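PDB 3BJN: transcriptional regulator, putative from Vibrio cholerae O1 biovar eltor str. N16961, which probably acts as an IclR-family DNA-binding repressor of allantoin and glyoxylate utilization operons, represented here by its C-terminal, GAF-related domain. Local coordinates for residues Ser20-Gln25 / Leu156-Ala161; Met29-Val34 / Ser139-Ala144; Met73-Pro78 / Glu103-His108. All blocks are in the same frame, centred on the assembly; numbering follows the deposited sequence.

Interaction 1. Residues Ser20-Gln25 / Leu156-Ala161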
loop_
_atom_site.group_PDB
_atom_site.type_symbol
_atom_site.label_atom_id
_atom_site.label_comp_id
_atom_site.label_asym_id
_atom_site.label_seq_id
_atom_site.Cartn_x
_atom_site.Cartn_y
_atom_site.Cartn_z
ATOM N N SER A 20 -5.513 -11.861 6.919
ATOM C CA SER A 20 -6.332 -13.068 6.725
ATOM C C SER A 20 -7.803 -12.700 6.494
ATOM O O SER A 20 -8.447 -13.138 5.526
ATOM C CB SER A 20 -6.201 -13.949 7.947
ATOM O OG SER A 20 -7.079 -15.066 7.874
ATOM N N ARG A 21 -8.347 -11.868 7.384
ATOM C CA ARG A 21 -9.743 -11.435 7.231
ATOM C C ARG A 21 -9.961 -10.684 5.914
ATOM O O ARG A 21 -10.960 -10.895 5.225
ATOM C CB ARG A 21 -10.156 -10.544 8.412
ATOM C CG ARG A 21 -11.603 -10.089 8.274
ATOM C CD ARG A 21 -12.079 -9.393 9.544
ATOM N NE ARG A 21 -11.391 -8.113 9.674
ATOM C CZ ARG A 21 -11.858 -7.053 10.339
ATOM N NH1 ARG A 21 -13.047 -7.107 10.937
ATOM N NH2 ARG A 21 -11.129 -5.942 10.406
ATOM N N LEU A 22 -9.027 -9.788 5.591
ATOM C CA LEU A 22 -9.161 -8.943 4.409
ATOM C C LEU A 22 -9.261 -9.810 3.157
ATOM O O LEU A 22 -10.115 -9.563 2.291
ATOM C CB LEU A 22 -7.952 -8.028 4.325
ATOM C CG LEU A 22 -7.924 -7.128 3.107
ATOM C CD1 LEU A 22 -9.218 -6.294 2.891
ATOM C CD2 LEU A 22 -6.721 -6.199 3.344
ATOM N N GLN A 23 -8.408 -10.839 3.053
ATOM C CA GLN A 23 -8.530 -11.741 1.890
ATOM C C GLN A 23 -9.838 -12.517 1.877
ATOM O O GLN A 23 -10.425 -12.731 0.819
ATOM C CB GLN A 23 -7.361 -12.717 1.825
ATOM C CG GLN A 23 -7.517 -13.789 0.736
ATOM C CD GLN A 23 -6.235 -14.615 0.614
ATOM O OE1 GLN A 23 -5.777 -15.212 1.593
ATOM N NE2 GLN A 23 -5.685 -14.683 -0.573
ATOM N N LYS A 24 -10.311 -12.934 3.054
ATOM C CA LYS A 24 -11.599 -13.662 3.122
ATOM C C LYS A 24 -12.829 -12.763 2.826
ATOM O O LYS A 24 -13.890 -13.305 2.489
ATOM C CB LYS A 24 -11.716 -14.325 4.487
ATOM C CG LYS A 24 -10.734 -15.472 4.640
ATOM C CD LYS A 24 -10.956 -16.071 6.001
ATOM C CE LYS A 24 -9.756 -16.835 6.460
ATOM N NZ LYS A 24 -10.134 -17.487 7.756
ATOM N N GLN A 25 -12.665 -11.434 2.957
ATOM C CA GLN A 25 -13.730 -10.453 2.678
ATOM C C GLN A 25 -13.760 -10.048 1.211
ATOM O O GLN A 25 -14.819 -9.730 0.658
ATOM C CB GLN A 25 -13.493 -9.198 3.511
ATOM C CG GLN A 25 -13.834 -9.363 5.004
ATOM C CD GLN A 25 -13.438 -8.153 5.785
ATOM O OE1 GLN A 25 -12.412 -7.529 5.511
ATOM N NE2 GLN A 25 -14.253 -7.796 6.766
ATOM N N LEU A 156 -13.463 -0.103 1.009
ATOM C CA LEU A 156 -13.993 -0.130 2.380
ATOM C C LEU A 156 -13.253 -1.171 3.235
ATOM O O LEU A 156 -12.882 -0.890 4.380
ATOM C CB LEU A 156 -15.510 -0.337 2.391
ATOM C CG LEU A 156 -16.268 0.893 1.868
ATOM C CD1 LEU A 156 -17.726 0.499 1.747
ATOM C CD2 LEU A 156 -16.108 2.159 2.754
ATOM N N HIS A 157 -13.003 -2.367 2.690
ATOM C CA HIS A 157 -12.341 -3.391 3.479
ATOM C C HIS A 157 -10.863 -3.062 3.764
ATOM O O HIS A 157 -10.340 -3.371 4.844
ATOM C CB HIS A 157 -12.455 -4.765 2.791
ATOM C CG HIS A 157 -13.806 -5.408 2.928
ATOM N ND1 HIS A 157 -14.476 -5.504 4.137
ATOM C CD2 HIS A 157 -14.587 -6.023 2.007
ATOM C CE1 HIS A 157 -15.631 -6.142 3.937
ATOM N NE2 HIS A 157 -15.696 -6.501 2.667
ATOM N N VAL A 158 -10.215 -2.389 2.823
ATOM C CA VAL A 158 -8.815 -1.966 3.017
ATOM C C VAL A 158 -8.732 -0.883 4.096
ATOM O O VAL A 158 -7.902 -0.951 5.002
ATOM C CB VAL A 158 -8.216 -1.511 1.658
ATOM C CG1 VAL A 158 -6.923 -0.675 1.837
ATOM C CG2 VAL A 158 -7.944 -2.733 0.786
ATOM N N LEU A 159 -9.629 0.105 4.023
ATOM C CA LEU A 159 -9.724 1.101 5.082
ATOM C C LEU A 159 -9.975 0.432 6.448
ATOM O O LEU A 159 -9.346 0.765 7.447
ATOM C CB LEU A 159 -10.832 2.097 4.745
ATOM C CG LEU A 159 -10.497 3.117 3.650
ATOM C CD1 LEU A 159 -11.749 3.784 3.106
ATOM C CD2 LEU A 159 -9.477 4.173 4.197
ATOM N N GLN A 160 -10.900 -0.522 6.466
ATOM C CA GLN A 160 -11.280 -1.244 7.674
ATOM C C GLN A 160 -10.075 -1.989 8.263
ATOM O O GLN A 160 -9.839 -1.943 9.472
ATOM C CB GLN A 160 -12.399 -2.234 7.283
ATOM C CG GLN A 160 -12.887 -3.091 8.409
ATOM C CD GLN A 160 -13.982 -4.035 7.956
ATOM O OE1 GLN A 160 -14.099 -4.358 6.765
ATOM N NE2 GLN A 160 -14.766 -4.514 8.908
ATOM N N ALA A 161 -9.313 -2.647 7.386
ATOM C CA ALA A 161 -8.114 -3.375 7.801
ATOM C C ALA A 161 -7.070 -2.454 8.426
ATOM O O ALA A 161 -6.561 -2.730 9.501
ATOM C CB ALA A 161 -7.517 -4.138 6.600
HETATM O O HOH W 1 -15.191 -5.134 12.175
HETATM O O HOH W 2 -17.421 -7.821 0.951
HETATM O O HOH W 3 -10.751 -5.700 6.577
#
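With CG set beside their own backbone N atoms, Gln-25 (chi1 -75°) and His-157 (chi1 -76°) swing toward each other across two antiparallel helices. The chain of Gln-25 runs on extended and lies over one face of the imidazole: its CB sits 3.6 Å from the centroid of the His-157 ring and almost on the ring normal, a CH-pi contact. The Gln-25 amide is turned 31° from the ring plane. Although Gln-25 OE1 comes close to His-157 ND1, the two are not hydrogen-bonded. His-157 ND1 instead donates to Gln-160 OE1, one helical turn on, at 2.9 Å and in the plane of the ring, which helps to hold the rotation of the imidazole. Gln-160 OE1 also receives a weak bond from Gln-25 NE2 at 3.4 Å, so the oxygen is shared by a residue of each helix.

Water completes the polar side. One molecule donates to both Gln-25 OE1 and the His-157 carbonyl O; a second links Gln-25 O to His-157 NE2; a third accepts from Arg-21 NH1 and, weakly, from Gln-160 NE2. The amide carbon of Gln-160 lies over one face of the Arg-21 guanidinium, but the two groups are well inclined to each other and do not stack.

On the inner side the contact turns apolar. Leu-22 divides its methyls, CD1 lying 3.6 Å from His-157 CB and CD2 reaching Ala-161 CB at 3.9 Å, while Val-158 faces away from the partner helix toward the sheet. The short helical segments run nearly antiparallel, their axes 10.0 Å apart. Leu-22, Val-158 and Ala-161 all touch strand 133-143, and the pair illustrates a helical layer packed on an antiparallel sheet, as expected of the GAF-like fold of IclR C-terminal domains.

Interaction 2. Residues Met29-Val34 / Ser139-Ala144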
loop_
_atom_site.group_PDB
_atom_site.type_symbol
_atom_site.label_atom_id
_atom_site.label_comp_id
_atom_site.label_asym_id
_atom_site.label_seq_id
_atom_site.Cartn_x
_atom_site.Cartn_y
_atom_site.Cartn_z
HETATM N N MSE A 29 -5.577 -11.100 -2.898
HETATM C CA MSE A 29 -4.278 -10.982 -2.228
HETATM C C MSE A 29 -4.227 -9.693 -1.439
HETATM O O MSE A 29 -4.741 -8.666 -1.915
HETATM C CB MSE A 29 -3.167 -10.839 -3.266
HETATM C CG MSE A 29 -2.945 -11.967 -4.185
HETATM SE SE MSE A 29 -1.158 -11.629 -4.913
HETATM C CE MSE A 29 -0.218 -12.261 -3.446
ATOM N N ALA A 30 -3.591 -9.723 -0.268
ATOM C CA ALA A 30 -3.470 -8.518 0.561
ATOM C C ALA A 30 -2.096 -8.526 1.196
ATOM O O ALA A 30 -1.535 -9.597 1.474
ATOM C CB ALA A 30 -4.547 -8.503 1.646
ATOM N N ALA A 31 -1.547 -7.340 1.415
ATOM C CA ALA A 31 -0.209 -7.256 2.003
ATOM C C ALA A 31 -0.093 -6.093 2.976
ATOM O O ALA A 31 -0.864 -5.132 2.907
ATOM C CB ALA A 31 0.824 -7.090 0.921
ATOM N N TYR A 32 0.887 -6.212 3.878
ATOM C CA TYR A 32 1.303 -5.127 4.757
ATOM C C TYR A 32 2.694 -4.715 4.334
ATOM O O TYR A 32 3.619 -5.544 4.299
ATOM C CB TYR A 32 1.349 -5.635 6.187
ATOM C CG TYR A 32 1.793 -4.620 7.196
ATOM C CD1 TYR A 32 1.064 -3.460 7.400
ATOM C CD2 TYR A 32 2.943 -4.833 7.941
ATOM C CE1 TYR A 32 1.481 -2.521 8.373
ATOM C CE2 TYR A 32 3.364 -3.917 8.900
ATOM C CZ TYR A 32 2.639 -2.765 9.086
ATOM O OH TYR A 32 3.055 -1.873 10.056
HETATM N N MSE A 33 2.783 -3.446 4.002
HETATM C CA MSE A 33 4.008 -2.826 3.479
HETATM C C MSE A 33 4.553 -1.828 4.477
HETATM O O MSE A 33 3.781 -1.167 5.179
HETATM C CB MSE A 33 3.668 -2.068 2.192
HETATM C CG MSE A 33 2.627 -2.763 1.296
HETATM SE SE MSE A 33 3.624 -4.182 0.370
HETATM C CE MSE A 33 4.463 -2.911 -0.729
ATOM N N VAL A 34 5.877 -1.677 4.529
ATOM C CA VAL A 34 6.449 -0.621 5.370
ATOM C C VAL A 34 7.504 0.122 4.588
ATOM O O VAL A 34 8.158 -0.444 3.697
ATOM C CB VAL A 34 7.031 -1.094 6.723
ATOM C CG1 VAL A 34 5.943 -1.728 7.590
ATOM C CG2 VAL A 34 8.234 -2.004 6.517
ATOM N N SER A 139 -2.589 -3.106 1.785
ATOM C CA SER A 139 -2.877 -3.015 0.365
ATOM C C SER A 139 -3.548 -4.282 -0.144
ATOM O O SER A 139 -3.262 -5.369 0.362
ATOM C CB SER A 139 -1.574 -2.805 -0.397
ATOM O OG SER A 139 -0.881 -1.649 0.069
ATOM N N VAL A 140 -4.433 -4.115 -1.117
ATOM C CA VAL A 140 -4.905 -5.231 -1.937
ATOM C C VAL A 140 -4.339 -5.008 -3.329
ATOM O O VAL A 140 -4.360 -3.875 -3.860
ATOM C CB VAL A 140 -6.433 -5.307 -1.965
ATOM C CG1 VAL A 140 -6.964 -6.108 -3.199
ATOM C CG2 VAL A 140 -6.941 -5.899 -0.622
HETATM N N MSE A 141 -3.796 -6.083 -3.897
HETATM C CA MSE A 141 -3.265 -6.115 -5.272
HETATM C C MSE A 141 -4.128 -7.112 -6.016
HETATM O O MSE A 141 -4.228 -8.269 -5.594
HETATM C CB MSE A 141 -1.809 -6.597 -5.264
HETATM C CG MSE A 141 -0.852 -5.648 -4.575
HETATM SE SE MSE A 141 -0.790 -6.053 -2.652
HETATM C CE MSE A 141 1.005 -6.820 -2.651
ATOM N N ALA A 142 -4.773 -6.680 -7.100
ATOM C CA ALA A 142 -5.810 -7.481 -7.708
ATOM C C ALA A 142 -5.937 -7.135 -9.203
ATOM O O ALA A 142 -5.658 -5.999 -9.600
ATOM C CB ALA A 142 -7.136 -7.217 -6.992
ATOM N N PRO A 143 -6.348 -8.119 -10.031
ATOM C CA PRO A 143 -6.485 -7.868 -11.465
ATOM C C PRO A 143 -7.506 -6.749 -11.700
ATOM O O PRO A 143 -8.566 -6.734 -11.060
ATOM C CB PRO A 143 -7.026 -9.206 -12.024
ATOM C CG PRO A 143 -7.535 -9.954 -10.834
ATOM C CD PRO A 143 -6.750 -9.479 -9.639
ATOM N N ALA A 144 -7.208 -5.834 -12.620
ATOM C CA ALA A 144 -8.167 -4.801 -12.955
ATOM C C ALA A 144 -9.538 -5.417 -13.299
ATOM O O ALA A 144 -10.575 -4.811 -13.020
ATOM C CB ALA A 144 -7.638 -3.949 -14.099
HETATM O O HOH W 4 -5.639 -10.556 -5.778
#
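Ala-31 and Met-141 turn their side chains to the same face of the sheet, and there the selenomethionine arches over the alanine: bends at chi2 and chi3 lay the terminal CE of Met-141 3.6 Å from Ala-31 CB, with the selenium slightly farther off. Ser-139 shares this face; in one of its two conformers its OG lies beside the CG of Met-33 and is hydrogen-bonded to the hydroxyls of Ser-69 and Ser-125. On the reverse face Ala-30 CB meets Val-140 CG2 at 4.2 Å. The second methyl of Val-140, CG1, lies anti to the backbone N (chi1 159°) and packs against the carbonyl O of Met-29.

Ala-30 and Val-140 form a non-hydrogen-bonded antiparallel pair, CA atoms 4.4 Å apart. Next to them Ala-31 and Ser-139 exchange two bonds, Ala-31 N to Ser-139 O at 2.8 Å and Ser-139 N to Ala-31 O at 2.9 Å. Toward Met-29 the pairing slackens to one weak bond, Met-141 N to Met-29 O, and a water bridges Met-29 N and Met-141 O.

As central neighbours in the six-stranded sheet, strands 29-36 and 133-143 are flanked by strands 39-45 and 121-130; the Ala-30 and Val-140 face is covered by Leu-22 of helix 12-26 and, over Val-140, by Ile-154 and Val-158 of helix 144-163.

Interaction 3. Residues Met73-Pro78 / Glu103-His108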
loop_
_atom_site.group_PDB
_atom_site.type_symbol
_atom_site.label_atom_id
_atom_site.label_comp_id
_atom_site.label_asym_id
_atom_site.label_seq_id
_atom_site.Cartn_x
_atom_site.Cartn_y
_atom_site.Cartn_z
HETATM N N MSE A 73 2.027 5.980 1.346
HETATM C CA MSE A 73 3.107 6.179 2.298
HETATM C C MSE A 73 3.753 7.539 2.070
HETATM O O MSE A 73 3.993 8.285 3.031
HETATM C CB MSE A 73 4.101 5.018 2.242
HETATM C CG MSE A 73 3.426 3.745 2.787
HETATM SE SE MSE A 73 4.617 2.226 2.941
HETATM C CE MSE A 73 5.329 2.220 1.258
ATOM N N LEU A 74 3.981 7.884 0.801
ATOM C CA LEU A 74 4.525 9.222 0.461
ATOM C C LEU A 74 3.595 10.354 0.934
ATOM O O LEU A 74 4.071 11.390 1.432
ATOM C CB LEU A 74 4.791 9.348 -1.034
ATOM C CG LEU A 74 5.964 8.497 -1.531
ATOM C CD1 LEU A 74 5.874 8.401 -3.088
ATOM C CD2 LEU A 74 7.310 9.102 -1.068
ATOM N N ALA A 75 2.286 10.164 0.785
ATOM C CA ALA A 75 1.318 11.206 1.192
ATOM C C ALA A 75 1.282 11.432 2.709
ATOM O O ALA A 75 1.033 12.559 3.172
ATOM C CB ALA A 75 -0.083 10.886 0.693
ATOM N N TYR A 76 1.507 10.366 3.474
ATOM C CA TYR A 76 1.312 10.416 4.935
ATOM C C TYR A 76 2.573 10.555 5.779
ATOM O O TYR A 76 2.480 10.910 6.965
ATOM C CB TYR A 76 0.484 9.217 5.426
ATOM C CG TYR A 76 -0.997 9.384 5.212
ATOM C CD1 TYR A 76 -1.600 9.006 4.021
ATOM C CD2 TYR A 76 -1.801 9.948 6.210
ATOM C CE1 TYR A 76 -2.993 9.168 3.824
ATOM C CE2 TYR A 76 -3.168 10.109 6.029
ATOM C CZ TYR A 76 -3.760 9.713 4.844
ATOM O OH TYR A 76 -5.128 9.893 4.716
HETATM N N MSE A 77 3.735 10.252 5.199
HETATM C CA MSE A 77 5.008 10.520 5.879
HETATM C C MSE A 77 5.287 12.041 5.937
HETATM O O MSE A 77 4.617 12.825 5.267
HETATM C CB MSE A 77 6.159 9.789 5.175
HETATM C CG MSE A 77 6.451 10.327 3.812
HETATM SE SE MSE A 77 8.011 9.409 3.041
HETATM C CE MSE A 77 7.382 7.556 3.174
ATOM N N PRO A 78 6.281 12.465 6.745
ATOM C CA PRO A 78 6.660 13.879 6.772
ATOM C C PRO A 78 7.072 14.379 5.395
ATOM O O PRO A 78 7.723 13.648 4.628
ATOM C CB PRO A 78 7.856 13.887 7.723
ATOM C CG PRO A 78 7.554 12.742 8.660
ATOM C CD PRO A 78 7.094 11.678 7.689
ATOM N N GLU A 103 -2.806 15.455 -1.841
ATOM C CA GLU A 103 -3.984 16.098 -1.234
ATOM C C GLU A 103 -5.231 15.232 -1.407
ATOM O O GLU A 103 -6.016 15.050 -0.462
ATOM C CB GLU A 103 -4.216 17.496 -1.810
ATOM C CG GLU A 103 -3.181 18.532 -1.351
ATOM C CD GLU A 103 -3.103 19.733 -2.284
ATOM O OE1 GLU A 103 -4.046 19.952 -3.067
ATOM O OE2 GLU A 103 -2.086 20.460 -2.241
ATOM N N LYS A 104 -5.412 14.680 -2.609
ATOM C CA LYS A 104 -6.536 13.776 -2.877
ATOM C C LYS A 104 -6.486 12.559 -1.953
ATOM O O LYS A 104 -7.486 12.164 -1.359
ATOM C CB LYS A 104 -6.502 13.332 -4.336
ATOM C CG LYS A 104 -7.611 12.375 -4.735
ATOM C CD LYS A 104 -7.248 11.641 -6.026
ATOM C CE LYS A 104 -8.474 10.928 -6.596
ATOM N NZ LYS A 104 -8.264 10.419 -7.988
ATOM N N ILE A 105 -5.301 11.965 -1.833
ATOM C CA ILE A 105 -5.142 10.813 -0.962
ATOM C C ILE A 105 -5.485 11.130 0.501
ATOM O O ILE A 105 -6.225 10.379 1.140
ATOM C CB ILE A 105 -3.715 10.230 -1.091
ATOM C CG1 ILE A 105 -3.537 9.646 -2.495
ATOM C CG2 ILE A 105 -3.458 9.196 0.011
ATOM C CD1 ILE A 105 -2.104 9.287 -2.820
ATOM N N ARG A 106 -4.975 12.251 1.017
ATOM C CA ARG A 106 -5.247 12.634 2.406
ATOM C C ARG A 106 -6.724 12.962 2.653
ATOM O O ARG A 106 -7.247 12.699 3.739
ATOM C CB ARG A 106 -4.317 13.781 2.839
ATOM C CG ARG A 106 -2.877 13.296 2.950
ATOM C CD ARG A 106 -1.970 14.326 3.549
ATOM N NE ARG A 106 -1.846 15.490 2.685
ATOM C CZ ARG A 106 -0.753 15.828 1.998
ATOM N NH1 ARG A 106 0.356 15.101 2.049
ATOM N NH2 ARG A 106 -0.773 16.929 1.256
ATOM N N ARG A 107 -7.402 13.469 1.629
ATOM C CA ARG A 107 -8.846 13.751 1.680
ATOM C C ARG A 107 -9.636 12.435 1.760
ATOM O O ARG A 107 -10.592 12.304 2.539
ATOM C CB ARG A 107 -9.238 14.541 0.420
ATOM C CG ARG A 107 -10.720 14.820 0.177
ATOM C CD ARG A 107 -10.918 15.368 -1.246
ATOM N NE ARG A 107 -9.841 16.292 -1.614
ATOM C CZ ARG A 107 -9.252 16.343 -2.812
ATOM N NH1 ARG A 107 -8.277 17.212 -3.033
ATOM N NH2 ARG A 107 -9.634 15.534 -3.793
ATOM N N HIS A 108 -9.229 11.449 0.973
ATOM C CA HIS A 108 -9.972 10.174 0.905
ATOM C C HIS A 108 -9.582 9.154 1.984
ATOM O O HIS A 108 -10.404 8.317 2.402
ATOM C CB HIS A 108 -9.795 9.555 -0.483
ATOM C CG HIS A 108 -10.594 10.236 -1.543
ATOM N ND1 HIS A 108 -10.035 11.096 -2.462
ATOM C CD2 HIS A 108 -11.921 10.217 -1.806
ATOM C CE1 HIS A 108 -10.977 11.558 -3.262
ATOM N NE2 HIS A 108 -12.131 11.044 -2.883
HETATM O O HOH W 5 -6.206 12.103 5.897
#
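Ile-105 meets Ala-75 where two helices of the connection between strands 61-63 and 111-114 pack together, in the GAF-related domain of this IclR-type regulator. At Ala-75, where the two backbones come nearest, the contact is filled by Ile-105, Tyr-76 and Arg-106.

Along helix 96-108 the first contributor is Ile-105. Its branch methyl CG2, anti to the backbone N, comes 3.8 Å from Ala-75 CB, and the same methyl lies 3.8 Å from Tyr-76 CE1, at the edge of the aromatic ring. Ile-105 thus occupies the angle between the alanine and the tyrosine. Phe-102, a turn earlier on the same helix, extends the apolar packing against Leu-74 and Ala-75.

Arg-106 follows and uses its length in two ways. Its CG lies over a face of the Tyr-76 ring, 4.1 Å above the plane and displaced toward the rim, as the two side chains slide past each other in opposite directions. The backbone of Arg-106 takes part as well: its CA lies 3.6 Å from Tyr-76 OH, and a water is hydrogen-bonded to the same hydroxyl. Beyond CG the arginine chain bends at chi3 (-66°), bringing the guanidinium back to the last turn of helix 67-76, its plane steeply inclined to the tyrosine ring. There the direct polar link is made by Arg-106 NH1, which donates to a lone pair of Ala-75 O at 2.9 Å, lying in the carbonyl plane while the oxygen sits in the guanidinium plane.

How the interactions relate
The three contacts build one domain from its central sheet outward. Interaction 2 joins two inner strands, and interaction 1, about 10 Å away between centres, pairs the helices that continue from them: helix 12-26 leads into strand 29-36, and strand 133-143 into helix 144-163. The helix pair of interaction 1 sits on one face of the sheet that interaction 2 helps to form. Interaction 3 lies about 18 Å from interaction 2 and 20 Å from interaction 1, centre to centre, in the intervening sequence; Met-73 selenium touches strand 29-36 there. Contacts distant in sequence thereby unite the terminal helices, the sheet and the helices between strands 61-63 and 111-114 in a single compact unit.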